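Tumor necrosis factor receptor superfamily member 16 (Rattus norvegicus, PDB 1SG1) probably binds nerve growth factor and other neurotrophins at the cell surface as a cysteine-rich receptor of the tumour necrosis factor receptor superfamily. Local coordinates at residues C[140-146]-C[157-161]; C[84-88]-C[110-115]. One frame throughout, in Å; residues are numbered along the deposited sequence.

Contact 1. Residues C[140-146]-C[157-161]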
loop_
_atom_site.group_PDB
_atom_site.type_symbol
_atom_site.label_atom_id
_atom_site.label_comp_id
_atom_site.label_asym_id
_atom_site.label_seq_id
_atom_site.Cartn_x
_atom_site.Cartn_y
_atom_site.Cartn_z
ATOM N N THR C 140 12.137 31.256 -9.793
ATOM C CA THR C 140 13.478 31.568 -9.323
ATOM C C THR C 140 13.628 33.087 -9.456
ATOM O O THR C 140 13.257 33.668 -10.474
ATOM C CB THR C 140 14.563 30.934 -10.211
ATOM O OG1 THR C 140 14.724 29.555 -9.877
ATOM C CG2 THR C 140 15.894 31.646 -10.024
ATOM N N VAL C 141 14.165 33.735 -8.433
ATOM C CA VAL C 141 14.369 35.178 -8.517
ATOM C C VAL C 141 15.846 35.446 -8.784
ATOM O O VAL C 141 16.678 35.230 -7.901
ATOM C CB VAL C 141 13.967 35.887 -7.216
ATOM C CG1 VAL C 141 14.056 37.386 -7.399
ATOM C CG2 VAL C 141 12.563 35.493 -6.824
ATOM N N CYS C 142 16.167 35.890 -10.000
ATOM C CA CYS C 142 17.547 36.192 -10.368
ATOM C C CYS C 142 18.107 37.292 -9.485
ATOM O O CYS C 142 17.403 38.226 -9.113
ATOM C CB CYS C 142 17.672 36.662 -11.816
ATOM S SG CYS C 142 17.437 35.456 -13.159
ATOM N N GLU C 143 19.390 37.171 -9.176
ATOM C CA GLU C 143 20.098 38.124 -8.332
ATOM C C GLU C 143 20.331 39.484 -8.996
ATOM O O GLU C 143 20.435 39.582 -10.215
ATOM C CB GLU C 143 21.429 37.509 -7.913
ATOM C CG GLU C 143 21.278 36.405 -6.891
ATOM C CD GLU C 143 21.460 36.917 -5.482
ATOM O OE1 GLU C 143 21.021 38.051 -5.205
ATOM O OE2 GLU C 143 22.037 36.188 -4.653
ATOM N N ASP C 144 20.419 40.532 -8.179
ATOM C CA ASP C 144 20.633 41.875 -8.694
ATOM C C ASP C 144 21.872 41.948 -9.563
ATOM O O ASP C 144 21.994 42.812 -10.420
ATOM C CB ASP C 144 20.744 42.864 -7.540
ATOM C CG ASP C 144 19.422 43.067 -6.823
ATOM O OD1 ASP C 144 18.457 43.522 -7.480
ATOM O OD2 ASP C 144 19.349 42.769 -5.610
ATOM N N THR C 145 22.779 41.012 -9.341
ATOM C CA THR C 145 24.029 40.913 -10.073
ATOM C C THR C 145 23.881 39.969 -11.260
ATOM O O THR C 145 24.693 39.976 -12.184
ATOM C CB THR C 145 25.132 40.397 -9.131
ATOM O OG1 THR C 145 25.496 41.446 -8.232
ATOM C CG2 THR C 145 26.356 39.929 -9.904
ATOM N N GLU C 146 22.833 39.155 -11.240
ATOM C CA GLU C 146 22.627 38.209 -12.319
ATOM C C GLU C 146 21.783 38.720 -13.485
ATOM O O GLU C 146 20.814 39.449 -13.306
ATOM C CB GLU C 146 22.018 36.925 -11.769
ATOM C CG GLU C 146 22.842 36.261 -10.686
ATOM C CD GLU C 146 22.363 34.848 -10.399
ATOM O OE1 GLU C 146 21.142 34.661 -10.187
ATOM O OE2 GLU C 146 23.210 33.927 -10.390
ATOM N N ASP C 157 10.375 28.625 -16.073
ATOM C CA ASP C 157 11.002 29.318 -14.947
ATOM C C ASP C 157 12.051 30.314 -15.445
ATOM O O ASP C 157 12.535 30.212 -16.568
ATOM C CB ASP C 157 11.650 28.295 -14.011
ATOM C CG ASP C 157 12.391 28.935 -12.857
ATOM O OD1 ASP C 157 11.901 29.927 -12.277
ATOM O OD2 ASP C 157 13.466 28.427 -12.519
ATOM N N ALA C 158 12.390 31.276 -14.598
ATOM C CA ALA C 158 13.383 32.278 -14.939
ATOM C C ALA C 158 14.773 31.655 -15.090
ATOM O O ALA C 158 15.054 30.584 -14.566
ATOM C CB ALA C 158 13.399 33.345 -13.872
ATOM N N GLU C 159 15.643 32.327 -15.825
ATOM C CA GLU C 159 17.007 31.847 -16.026
ATOM C C GLU C 159 17.996 32.907 -15.568
ATOM O O GLU C 159 17.699 34.099 -15.650
ATOM C CB GLU C 159 17.239 31.528 -17.504
ATOM C CG GLU C 159 16.679 30.180 -17.918
ATOM C CD GLU C 159 16.693 29.965 -19.422
ATOM O OE1 GLU C 159 17.763 30.174 -20.047
ATOM O OE2 GLU C 159 15.632 29.577 -19.975
ATOM N N CYS C 160 19.158 32.486 -15.072
ATOM C CA CYS C 160 20.177 33.442 -14.645
ATOM C C CYS C 160 21.585 32.956 -15.005
ATOM O O CYS C 160 21.726 31.977 -15.728
ATOM C CB CYS C 160 20.041 33.719 -13.153
ATOM S SG CYS C 160 18.310 33.698 -12.594
ATOM N N GLU C 161 22.624 33.637 -14.519
ATOM C CA GLU C 161 23.995 33.246 -14.866
ATOM C C GLU C 161 24.891 32.852 -13.699
ATOM O O GLU C 161 24.536 33.160 -12.541
ATOM C CB GLU C 161 24.678 34.371 -15.652
ATOM C CG GLU C 161 23.933 34.794 -16.906
ATOM C CD GLU C 161 24.827 35.453 -17.937
ATOM O OE1 GLU C 161 25.476 36.465 -17.618
ATOM O OE2 GLU C 161 24.880 34.957 -19.077
ATOM O OXT GLU C 161 25.953 32.253 -13.970
#

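Contact 2. Residues C[84-88]-C[110-115]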
loop_
_atom_site.group_PDB
_atom_site.type_symbol
_atom_site.label_atom_id
_atom_site.label_comp_id
_atom_site.label_asym_id
_atom_site.label_seq_id
_atom_site.Cartn_x
_atom_site.Cartn_y
_atom_site.Cartn_z
ATOM N N GLY C 84 -1.743 4.836 -14.086
ATOM C CA GLY C 84 -2.026 5.936 -14.994
ATOM C C GLY C 84 -3.465 6.262 -15.360
ATOM O O GLY C 84 -3.700 7.120 -16.198
ATOM N N TYR C 85 -4.432 5.609 -14.731
ATOM C CA TYR C 85 -5.831 5.848 -15.064
ATOM C C TYR C 85 -6.682 6.043 -13.840
ATOM O O TYR C 85 -6.210 5.885 -12.733
ATOM C CB TYR C 85 -6.408 4.666 -15.860
ATOM C CG TYR C 85 -5.513 4.144 -16.956
ATOM C CD1 TYR C 85 -4.320 3.476 -16.651
ATOM C CD2 TYR C 85 -5.846 4.326 -18.296
ATOM C CE1 TYR C 85 -3.484 3.002 -17.663
ATOM C CE2 TYR C 85 -5.024 3.861 -19.312
ATOM C CZ TYR C 85 -3.844 3.200 -18.994
ATOM O OH TYR C 85 -3.030 2.732 -20.003
ATOM N N TYR C 86 -7.947 6.379 -14.071
ATOM C CA TYR C 86 -8.945 6.573 -13.021
ATOM C C TYR C 86 -10.242 5.934 -13.536
ATOM O O TYR C 86 -10.396 5.743 -14.720
ATOM C CB TYR C 86 -9.162 8.071 -12.752
ATOM C CG TYR C 86 -9.946 8.790 -13.824
ATOM C CD1 TYR C 86 -11.291 9.107 -13.638
ATOM C CD2 TYR C 86 -9.350 9.137 -15.035
ATOM C CE1 TYR C 86 -12.024 9.759 -14.631
ATOM C CE2 TYR C 86 -10.072 9.782 -16.034
ATOM C CZ TYR C 86 -11.409 10.096 -15.829
ATOM O OH TYR C 86 -12.114 10.762 -16.811
ATOM N N GLN C 87 -11.172 5.615 -12.646
ATOM C CA GLN C 87 -12.428 5.000 -13.049
ATOM C C GLN C 87 -13.522 6.010 -13.322
ATOM O O GLN C 87 -13.833 6.836 -12.474
ATOM C CB GLN C 87 -12.898 4.012 -11.974
ATOM C CG GLN C 87 -14.321 3.486 -12.161
ATOM C CD GLN C 87 -14.544 2.111 -11.522
ATOM O OE1 GLN C 87 -14.232 1.896 -10.347
ATOM N NE2 GLN C 87 -15.093 1.178 -12.301
ATOM N N ASP C 88 -14.096 5.941 -14.518
ATOM C CA ASP C 88 -15.183 6.837 -14.889
ATOM C C ASP C 88 -16.441 6.331 -14.173
ATOM O O ASP C 88 -16.822 5.166 -14.308
ATOM C CB ASP C 88 -15.370 6.832 -16.409
ATOM C CG ASP C 88 -16.484 7.750 -16.863
ATOM O OD1 ASP C 88 -17.650 7.477 -16.515
ATOM O OD2 ASP C 88 -16.199 8.739 -17.566
ATOM N N CYS C 110 -4.674 12.246 -9.279
ATOM C CA CYS C 110 -5.524 11.335 -10.033
ATOM C C CYS C 110 -5.432 9.931 -9.453
ATOM O O CYS C 110 -4.476 9.211 -9.714
ATOM C CB CYS C 110 -5.092 11.291 -11.493
ATOM S SG CYS C 110 -6.113 10.201 -12.525
ATOM N N GLN C 111 -6.450 9.567 -8.681
ATOM C CA GLN C 111 -6.524 8.280 -8.022
ATOM C C GLN C 111 -7.933 7.724 -8.134
ATOM O O GLN C 111 -8.913 8.456 -7.979
ATOM C CB GLN C 111 -6.168 8.425 -6.541
ATOM C CG GLN C 111 -5.113 9.466 -6.241
ATOM C CD GLN C 111 -4.638 9.376 -4.811
ATOM O OE1 GLN C 111 -5.447 9.255 -3.889
ATOM N NE2 GLN C 111 -3.317 9.437 -4.610
ATOM N N ASP C 112 -7.998 6.414 -8.366
ATOM C CA ASP C 112 -9.229 5.634 -8.532
ATOM C C ASP C 112 -10.416 6.310 -9.214
ATOM O O ASP C 112 -10.446 6.419 -10.436
ATOM C CB ASP C 112 -9.672 5.012 -7.201
ATOM C CG ASP C 112 -9.679 5.994 -6.072
ATOM O OD1 ASP C 112 -8.649 6.067 -5.363
ATOM O OD2 ASP C 112 -10.711 6.687 -5.903
ATOM N N LYS C 113 -11.400 6.749 -8.439
ATOM C CA LYS C 113 -12.584 7.392 -9.006
ATOM C C LYS C 113 -12.358 8.859 -9.358
ATOM O O LYS C 113 -13.200 9.503 -9.956
ATOM C CB LYS C 113 -13.714 7.286 -7.990
ATOM C CG LYS C 113 -13.290 7.725 -6.579
ATOM C CD LYS C 113 -13.178 9.249 -6.424
ATOM C CE LYS C 113 -12.932 9.632 -4.973
ATOM N NZ LYS C 113 -12.952 11.106 -4.770
ATOM N N GLN C 114 -11.196 9.366 -8.975
ATOM C CA GLN C 114 -10.834 10.760 -9.170
ATOM C C GLN C 114 -9.878 11.051 -10.322
ATOM O O GLN C 114 -8.737 10.591 -10.318
ATOM C CB GLN C 114 -10.205 11.276 -7.875
ATOM C CG GLN C 114 -9.780 12.727 -7.918
ATOM C CD GLN C 114 -10.955 13.674 -7.993
ATOM O OE1 GLN C 114 -11.813 13.694 -7.105
ATOM N NE2 GLN C 114 -11.001 14.471 -9.056
ATOM N N ASN C 115 -10.334 11.815 -11.309
ATOM C CA ASN C 115 -9.446 12.189 -12.396
ATOM C C ASN C 115 -8.695 13.425 -11.903
ATOM O O ASN C 115 -9.179 14.167 -11.044
ATOM C CB ASN C 115 -10.228 12.516 -13.676
ATOM C CG ASN C 115 -9.333 13.014 -14.811
ATOM O OD1 ASN C 115 -8.193 12.591 -14.967
ATOM N ND2 ASN C 115 -9.864 13.902 -15.617
#

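Contact 1. Residues C[140-146]-C[157-161]
The carboxylate of D157 takes T140 in a fork: the backbone N of T140 donates to OD1 of D157 at 2.8 Å, nearly straight at 168°, while OG1 of T140 donates to OD2 of D157 at 3.1 Å. Both oxygens use their syn lone pairs, so the two bonds together fix the rotation of the carboxylate. The fork lies in the fourth cysteine-rich domain of the receptor, in the portion where two disulfides interleave, C139–C152 and C142–C160. The second of these joins the present segments, its sulfurs 2.0 Å apart and its chi3 of -90° being that of a relaxed disulfide. On T140, CG2 lies anti to the backbone N (OG1 chi1 -80°), which puts the hydroxyl beside that N, where both can meet the D157 carboxylate, and turns the methyl toward SG of C160. CB of A158 packs against the carbonyl O of T140 at 3.4 Å. Past the disulfide the chain folds through a type I turn, E143 to E146, whose closing bond runs from N of E146 to O of E143. The side chain of E146, extended beyond CG, reaches back to the start of the turn, and its OE1 accepts the N-H of E143 from the anti side, leaving OE1 also 3.3 Å from CB of C160.

Contact 2. Residues C[84-88]-C[110-115]
In the third cysteine-rich domain, the contact joins the tyrosine-bearing strand 85-87, which lies inside the small C81–C94 loop, to the type II' turn from Q111 to Q114 that follows C110 of the C97–C110 disulfide. Y86 carries most of it. One face of its ring is covered by N115, whose CB stands 3.3 Å from the ring centroid and only 8° off the normal, a CH-pi contact. The side-chain amide of N115 continues the stack over CE2 and CD2, its plane tilted 15° from that of the ring, and its OD1 is held by the backbone N of S98, which steadies the amide. With its chi1 of 74°, Y86 sets CG between its own N and carbonyl carbon, a crowded position that lays the ring over N115 and leaves CB beside the turn. There CB meets SG of C110 at 3.7 Å and the carbonyl O of Q114 at 3.5 Å; the same sulfur approaches the ring obliquely. Replacing Y86 by an alanine removes the ring, which would probably leave CB of N115 without its aromatic partner and open a gap between strand and turn. The backbones are tied directly as well: N of Q87 donates to O of D112, modelled at a doubtfully short 2.5 Å. Within the turn, OD2 of D112 accepts the N-H of K113 at 2.6 Å; just past it, NE2 of Q114 donates to O of N115 at 2.7 Å. In the sheet, Y86 pairs through its backbone with E95 of the antiparallel strand 94-96. A tyrosine of the one-disulfide loop laid on an asparagine of the two-disulfide portion is the packing expected of cysteine-rich domains of the tumour necrosis factor receptor fold.

Overall arrangement
Along the chain contact 2 is completed first and contact 1 follows, so the two come in series along a rod-like chain without helices, with a radius of gyration of 29 Å. Their centres lie about 39 Å apart and their nearest atoms about 23 Å, so they do not touch. Segments 84-88 and 110-115 belong to the cysteine-rich region 81-118, near the middle of the chain; segments 140-146 and 157-161 lie in the next such region, toward the C-terminal end of the chain, where E161 ends the model. Each domain is thus fastened locally around its own disulfides, consistent with an elongated receptor built from successive independently cross-linked units.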